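Local coordinates for protein L-fuculose phosphate aldolase (Streptococcus pneumoniae, PDB 4C24) that belongs to the class II aldolase and adducin family and carries a zinc ion held by histidines, at residues 33-38 with 42-47; 63-68 with 82-87. All blocks are in the same frame, centred on the assembly; numbering follows the deposited sequence. Where two conformers were deposited one is given.

How the contacts relate
Contact 1 closes before contact 2 opens, so the two follow in series along the chain, and their centres lie about 8 Å apart on the same side of the chain's centre. Both reach the same mixed sheet of the class II aldolase fold: contact 1 pairs strand 32-37 with strand 42-45, and the next strand, 61-64, leads into the turn that contact 2 packs on helix 80-89. The contacts touch directly. Ser-34 OG lies 2.6 Å from Tyr-87 OH and 2.7 Å from His-83 ND1, probable hydrogen bonds both, while Phe-36 CZ meets Ile-65 CD1 at 3.4 Å. Helix 80-89 thereby grips both the hairpin and the adjoining turn.

Contact 1: 33-38 with 42-47; sequences LSVFDR and LMAITP
Val-35 and Ala-44 form the central hydrogen-bonded pair of a beta hairpin whose strands 33-37 and 42-45 run antiparallel at 161°. Val-35 N reaches Ala-44 O at 2.9 Å, and Ala-44 N returns to Val-35 O at 2.8 Å. Near the turn Asp-37 N binds Leu-42 O almost straight, at 2.8 Å and 171°, whereas the reverse bond, Leu-42 N to Asp-37 O, stretches to 3.3 Å. Past the far end of strand 42-45, Thr-46 N still donates to Leu-33 O; the Thr-46 hydroxyl oxygen OG1, turned in between backbone N and carbonyl carbon (chi1 53°), takes the N-H of Leu-33 at 3.1 Å. A side-chain oxygen thus extends the pairing.

The tight face carries Ser-34, Phe-36, Met-43 and Ile-45 beneath helix 80-89. Met-43 CB comes to the Phe-36 ring at its edge, 3.8 Å from CD1, and Met-43 CG and Ile-45 CG1 both lie against Ser-34 CB. Buried Ser-34 OG is engaged by Tyr-87 and His-83. On the other face Val-35 CG2 touches Ala-44 CB at 3.9 Å under helix 7-22, but toward the turn this side loosens: partly exposed Asp-37 leads its carboxylate away from Leu-42 to a salt bridge with Lys-40. Backbone bonds therefore fix the register, while apolar groups and one satisfied hydroxyl pack the face under helix 80-89 and charge stays at the turn.

Contact 2: 63-68 with 82-87; sequences MDINGN and MHLIQY
A type I beta turn from Asp-64 to Gly-67, combined with an Asx turn, continues from strand 61-64 and offers its backbone to Leu-84 of helix 80-89. The leucine supplies the helix's side of the contact: with CG anti to the backbone N (chi1 -169°), its forked end reaches the turn, CD2 lying 3.4 Å from Ile-65 O and 3.5 Å from Gly-67 N. The other branch, Leu-84 CD1, meets Ile-65 CD1 at 4.1 Å. Gly-67, whose backbone angles would press a CB against the carbonyl oxygen of Asn-66, presents no side chain to Leu-84 CD2.

The turn is braced from within. Asp-64 OD1 accepts from Asn-66 N at 3.0 Å and from Asn-68 N at 2.9 Å, the two N-H groups approaching from opposite sides of the carboxylate plane, each well out of it, and Asn-68 ND2 spans both oxygens on their syn lone pairs. Three donors on OD1 should hold the carboxylate in one rotation.

Ile-65 O, grazed by the leucine, is also bonded to Gln-88 further along the helix. Beside the turn, Met-63 joins strand 42-45 through Met-43; the helix meanwhile packs Ile-85 on helix 139-149 and Tyr-87 on strand 95-99.

Contact 1: 33-38 with 42-47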
loop_
_atom_site.group_PDB
_atom_site.type_symbol
_atom_site.label_atom_id
_atom_site.label_comp_id
_atom_site.label_asym_id
_atom_site.label_seq_id
_atom_site.Cartn_x
_atom_site.Cartn_y
_atom_site.Cartn_z
ATOM N N LEU A 33 -2.284 7.935 -22.735
ATOM C CA LEU A 33 -0.911 7.977 -23.186
ATOM C C LEU A 33 -0.914 8.331 -24.654
ATOM O O LEU A 33 -1.834 7.957 -25.404
ATOM C CB LEU A 33 -0.206 6.615 -23.048
ATOM C CG LEU A 33 -0.173 5.971 -21.668
ATOM C CD1 LEU A 33 -1.491 5.265 -21.328
ATOM C CD2 LEU A 33 1.002 5.029 -21.518
ATOM N N SER A 34 0.154 8.992 -25.066
ATOM C CA SER A 34 0.339 9.301 -26.463
ATOM C C SER A 34 1.808 9.329 -26.830
ATOM O O SER A 34 2.699 9.448 -25.972
ATOM C CB SER A 34 -0.295 10.652 -26.778
ATOM O OG SER A 34 0.498 11.696 -26.265
ATOM N N VAL A 35 2.037 9.171 -28.139
ATOM C CA VAL A 35 3.344 9.403 -28.722
ATOM C C VAL A 35 3.165 10.258 -29.960
ATOM O O VAL A 35 2.140 10.185 -30.643
ATOM C CB VAL A 35 4.091 8.101 -29.134
ATOM C CG1 VAL A 35 4.723 7.424 -27.925
ATOM C CG2 VAL A 35 3.179 7.166 -29.928
ATOM N N PHE A 36 4.178 11.067 -30.242
ATOM C CA PHE A 36 4.198 11.902 -31.433
ATOM C C PHE A 36 5.369 11.506 -32.319
ATOM O O PHE A 36 6.512 11.452 -31.872
ATOM C CB PHE A 36 4.313 13.382 -31.037
ATOM C CG PHE A 36 4.003 14.329 -32.164
ATOM C CD1 PHE A 36 2.697 14.465 -32.628
ATOM C CD2 PHE A 36 5.011 15.075 -32.764
ATOM C CE1 PHE A 36 2.400 15.333 -33.673
ATOM C CE2 PHE A 36 4.714 15.951 -33.805
ATOM C CZ PHE A 36 3.415 16.065 -34.261
ATOM N N ASP A 37 5.064 11.217 -33.584
ATOM C CA ASP A 37 6.083 10.894 -34.571
ATOM C C ASP A 37 6.409 12.211 -35.264
ATOM O O ASP A 37 5.549 12.766 -35.967
ATOM C CB ASP A 37 5.488 9.860 -35.536
ATOM C CG ASP A 37 6.459 9.399 -36.603
ATOM O OD1 ASP A 37 7.305 10.185 -37.075
ATOM O OD2 ASP A 37 6.348 8.207 -36.985
ATOM N N ARG A 38 7.621 12.731 -35.055
ATOM C CA ARG A 38 8.017 14.044 -35.615
ATOM C C ARG A 38 8.205 14.071 -37.128
ATOM O O ARG A 38 7.996 15.105 -37.761
ATOM C CB ARG A 38 9.296 14.570 -34.958
ATOM C CG ARG A 38 9.143 14.898 -33.491
ATOM C CD ARG A 38 8.520 16.260 -33.303
ATOM N NE ARG A 38 8.201 16.441 -31.902
ATOM C CZ ARG A 38 7.492 17.443 -31.408
ATOM N NH1 ARG A 38 7.024 18.395 -32.208
ATOM N NH2 ARG A 38 7.256 17.484 -30.101
ATOM N N LEU A 42 2.382 12.952 -36.673
ATOM C CA LEU A 42 1.172 12.250 -36.278
ATOM C C LEU A 42 1.263 11.939 -34.806
ATOM O O LEU A 42 2.331 11.508 -34.328
ATOM C CB LEU A 42 1.041 10.923 -37.034
ATOM C CG LEU A 42 0.770 11.068 -38.529
ATOM C CD1 LEU A 42 0.775 9.675 -39.157
ATOM C CD2 LEU A 42 -0.545 11.787 -38.761
ATOM N N MET A 43 0.145 12.132 -34.094
ATOM C CA MET A 43 0.025 11.645 -32.733
ATOM C C MET A 43 -0.764 10.334 -32.680
ATOM O O MET A 43 -1.840 10.247 -33.248
ATOM C CB MET A 43 -0.644 12.725 -31.847
ATOM C CG MET A 43 -0.818 12.272 -30.413
ATOM S SD MET A 43 -1.583 13.529 -29.355
ATOM C CE MET A 43 -3.278 13.475 -29.894
ATOM N N ALA A 44 -0.237 9.338 -31.963
ATOM C CA ALA A 44 -1.004 8.157 -31.644
ATOM C C ALA A 44 -1.398 8.243 -30.176
ATOM O O ALA A 44 -0.552 8.510 -29.328
ATOM C CB ALA A 44 -0.179 6.906 -31.907
ATOM N N ILE A 45 -2.663 8.005 -29.887
ATOM C CA ILE A 45 -3.164 8.193 -28.526
ATOM C C ILE A 45 -4.117 7.071 -28.132
ATOM O O ILE A 45 -4.769 6.468 -28.979
ATOM C CB ILE A 45 -3.804 9.598 -28.399
ATOM C CG1 ILE A 45 -4.085 9.897 -26.928
ATOM C CG2 ILE A 45 -5.056 9.725 -29.259
ATOM C CD1 ILE A 45 -4.310 11.374 -26.625
ATOM N N THR A 46 -4.185 6.763 -26.851
ATOM C CA THR A 46 -5.157 5.787 -26.355
ATOM C C THR A 46 -6.592 6.246 -26.538
ATOM O O THR A 46 -6.851 7.450 -26.616
ATOM C CB THR A 46 -4.849 5.432 -24.892
ATOM O OG1 THR A 46 -4.760 6.658 -24.130
ATOM C CG2 THR A 46 -3.517 4.708 -24.813
ATOM N N PRO A 47 -7.546 5.305 -26.626
ATOM C CA PRO A 47 -8.939 5.653 -26.869
ATOM C C PRO A 47 -9.654 6.033 -25.582
ATOM O O PRO A 47 -9.167 5.695 -24.492
ATOM C CB PRO A 47 -9.512 4.336 -27.402
ATOM C CG PRO A 47 -8.754 3.325 -26.609
ATOM C CD PRO A 47 -7.349 3.837 -26.623
#

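Contact 2: 63-68 with 82-87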
loop_
_atom_site.group_PDB
_atom_site.type_symbol
_atom_site.label_atom_id
_atom_site.label_comp_id
_atom_site.label_asym_id
_atom_site.label_seq_id
_atom_site.Cartn_x
_atom_site.Cartn_y
_atom_site.Cartn_z
ATOM N N MET A 63 -3.879 10.766 -35.044
ATOM C CA MET A 63 -4.343 12.078 -35.402
ATOM C C MET A 63 -3.241 12.884 -36.046
ATOM O O MET A 63 -2.088 12.714 -35.700
ATOM C CB MET A 63 -4.641 12.783 -34.096
ATOM C CG MET A 63 -5.969 13.456 -34.013
ATOM S SD MET A 63 -5.951 13.996 -32.299
ATOM C CE MET A 63 -6.852 12.642 -31.556
ATOM N N ASP A 64 -3.594 13.803 -36.934
ATOM C CA ASP A 64 -2.620 14.755 -37.454
ATOM C C ASP A 64 -2.451 15.951 -36.481
ATOM O O ASP A 64 -3.110 16.012 -35.453
ATOM C CB ASP A 64 -2.957 15.170 -38.896
ATOM C CG ASP A 64 -4.083 16.189 -39.001
ATOM O OD1 ASP A 64 -4.582 16.710 -37.963
ATOM O OD2 ASP A 64 -4.482 16.505 -40.149
ATOM N N ILE A 65 -1.554 16.860 -36.830
ATOM C CA ILE A 65 -1.141 17.919 -35.885
ATOM C C ILE A 65 -2.290 18.866 -35.566
ATOM O O ILE A 65 -2.232 19.557 -34.542
ATOM C CB ILE A 65 0.091 18.707 -36.380
ATOM C CG1 ILE A 65 0.718 19.514 -35.236
ATOM C CG2 ILE A 65 -0.274 19.640 -37.535
ATOM C CD1 ILE A 65 1.298 18.661 -34.151
ATOM N N ASN A 66 -3.322 18.885 -36.406
ATOM C CA ASN A 66 -4.514 19.710 -36.141
ATOM C C ASN A 66 -5.688 18.943 -35.525
ATOM O O ASN A 66 -6.807 19.454 -35.392
ATOM C CB ASN A 66 -4.897 20.460 -37.410
ATOM C CG ASN A 66 -3.850 21.473 -37.785
ATOM O OD1 ASN A 66 -3.597 22.408 -37.026
ATOM N ND2 ASN A 66 -3.197 21.278 -38.918
ATOM N N GLY A 67 -5.429 17.701 -35.127
ATOM C CA GLY A 67 -6.438 16.909 -34.461
ATOM C C GLY A 67 -7.424 16.201 -35.360
ATOM O O GLY A 67 -8.473 15.752 -34.892
ATOM N N ASN A 68 -7.079 16.059 -36.639
ATOM C CA ASN A 68 -7.925 15.295 -37.549
ATOM C C ASN A 68 -7.537 13.843 -37.435
ATOM O O ASN A 68 -6.357 13.498 -37.574
ATOM C CB ASN A 68 -7.715 15.759 -38.972
ATOM C CG ASN A 68 -8.113 17.200 -39.166
ATOM O OD1 ASN A 68 -9.280 17.532 -39.126
ATOM N ND2 ASN A 68 -7.133 18.052 -39.366
ATOM N N MET A 82 -5.112 18.102 -24.802
ATOM C CA MET A 82 -4.079 18.370 -23.808
ATOM C C MET A 82 -2.739 17.759 -24.221
ATOM O O MET A 82 -1.689 18.342 -24.047
ATOM C CB MET A 82 -4.519 17.899 -22.431
ATOM C CG MET A 82 -3.434 18.004 -21.393
ATOM S SD MET A 82 -4.039 17.836 -19.705
ATOM C CE MET A 82 -4.606 16.131 -19.780
ATOM N N HIS A 83 -2.775 16.568 -24.846
ATOM C CA HIS A 83 -1.539 16.010 -25.361
ATOM C C HIS A 83 -1.061 16.731 -26.604
ATOM O O HIS A 83 0.107 17.145 -26.693
ATOM C CB HIS A 83 -1.757 14.518 -25.774
ATOM C CG HIS A 83 -1.989 13.587 -24.624
ATOM N ND1 HIS A 83 -1.131 12.549 -24.312
ATOM C CD2 HIS A 83 -2.966 13.567 -23.678
ATOM C CE1 HIS A 83 -1.596 11.898 -23.260
ATOM N NE2 HIS A 83 -2.690 12.518 -22.829
ATOM N N LEU A 84 -1.969 16.904 -27.568
ATOM C CA LEU A 84 -1.611 17.485 -28.848
ATOM C C LEU A 84 -0.984 18.883 -28.739
ATOM O O LEU A 84 0.001 19.180 -29.414
ATOM C CB LEU A 84 -2.819 17.500 -29.766
ATOM C CG LEU A 84 -2.546 17.847 -31.228
ATOM C CD1 LEU A 84 -1.579 16.852 -31.892
ATOM C CD2 LEU A 84 -3.854 17.978 -32.000
ATOM N N ILE A 85 -1.534 19.732 -27.855
ATOM C CA ILE A 85 -1.004 21.091 -27.744
ATOM C C ILE A 85 0.442 21.103 -27.226
ATOM O O ILE A 85 1.233 21.989 -27.562
ATOM C CB ILE A 85 -1.929 21.975 -26.886
ATOM C CG1 ILE A 85 -1.657 23.448 -27.174
ATOM C CG2 ILE A 85 -1.848 21.625 -25.399
ATOM C CD1 ILE A 85 -2.578 24.373 -26.401
ATOM N N GLN A 86 0.810 20.095 -26.427
ATOM C CA GLN A 86 2.191 19.967 -26.034
ATOM C C GLN A 86 3.059 19.715 -27.252
ATOM O O GLN A 86 4.077 20.340 -27.433
ATOM C CB GLN A 86 2.383 18.871 -24.991
ATOM C CG GLN A 86 1.540 19.044 -23.731
ATOM C CD GLN A 86 2.134 20.059 -22.751
ATOM O OE1 GLN A 86 3.294 20.461 -22.869
ATOM N NE2 GLN A 86 1.358 20.401 -21.727
ATOM N N TYR A 87 2.654 18.754 -28.091
ATOM C CA TYR A 87 3.472 18.464 -29.240
ATOM C C TYR A 87 3.572 19.632 -30.223
ATOM O O TYR A 87 4.588 19.804 -30.891
ATOM C CB TYR A 87 2.921 17.248 -29.955
ATOM C CG TYR A 87 2.931 15.996 -29.134
ATOM C CD1 TYR A 87 4.073 15.589 -28.467
ATOM C CD2 TYR A 87 1.760 15.235 -28.987
ATOM C CE1 TYR A 87 4.090 14.410 -27.729
ATOM C CE2 TYR A 87 1.753 14.057 -28.238
ATOM C CZ TYR A 87 2.917 13.635 -27.627
ATOM O OH TYR A 87 2.924 12.471 -26.886
#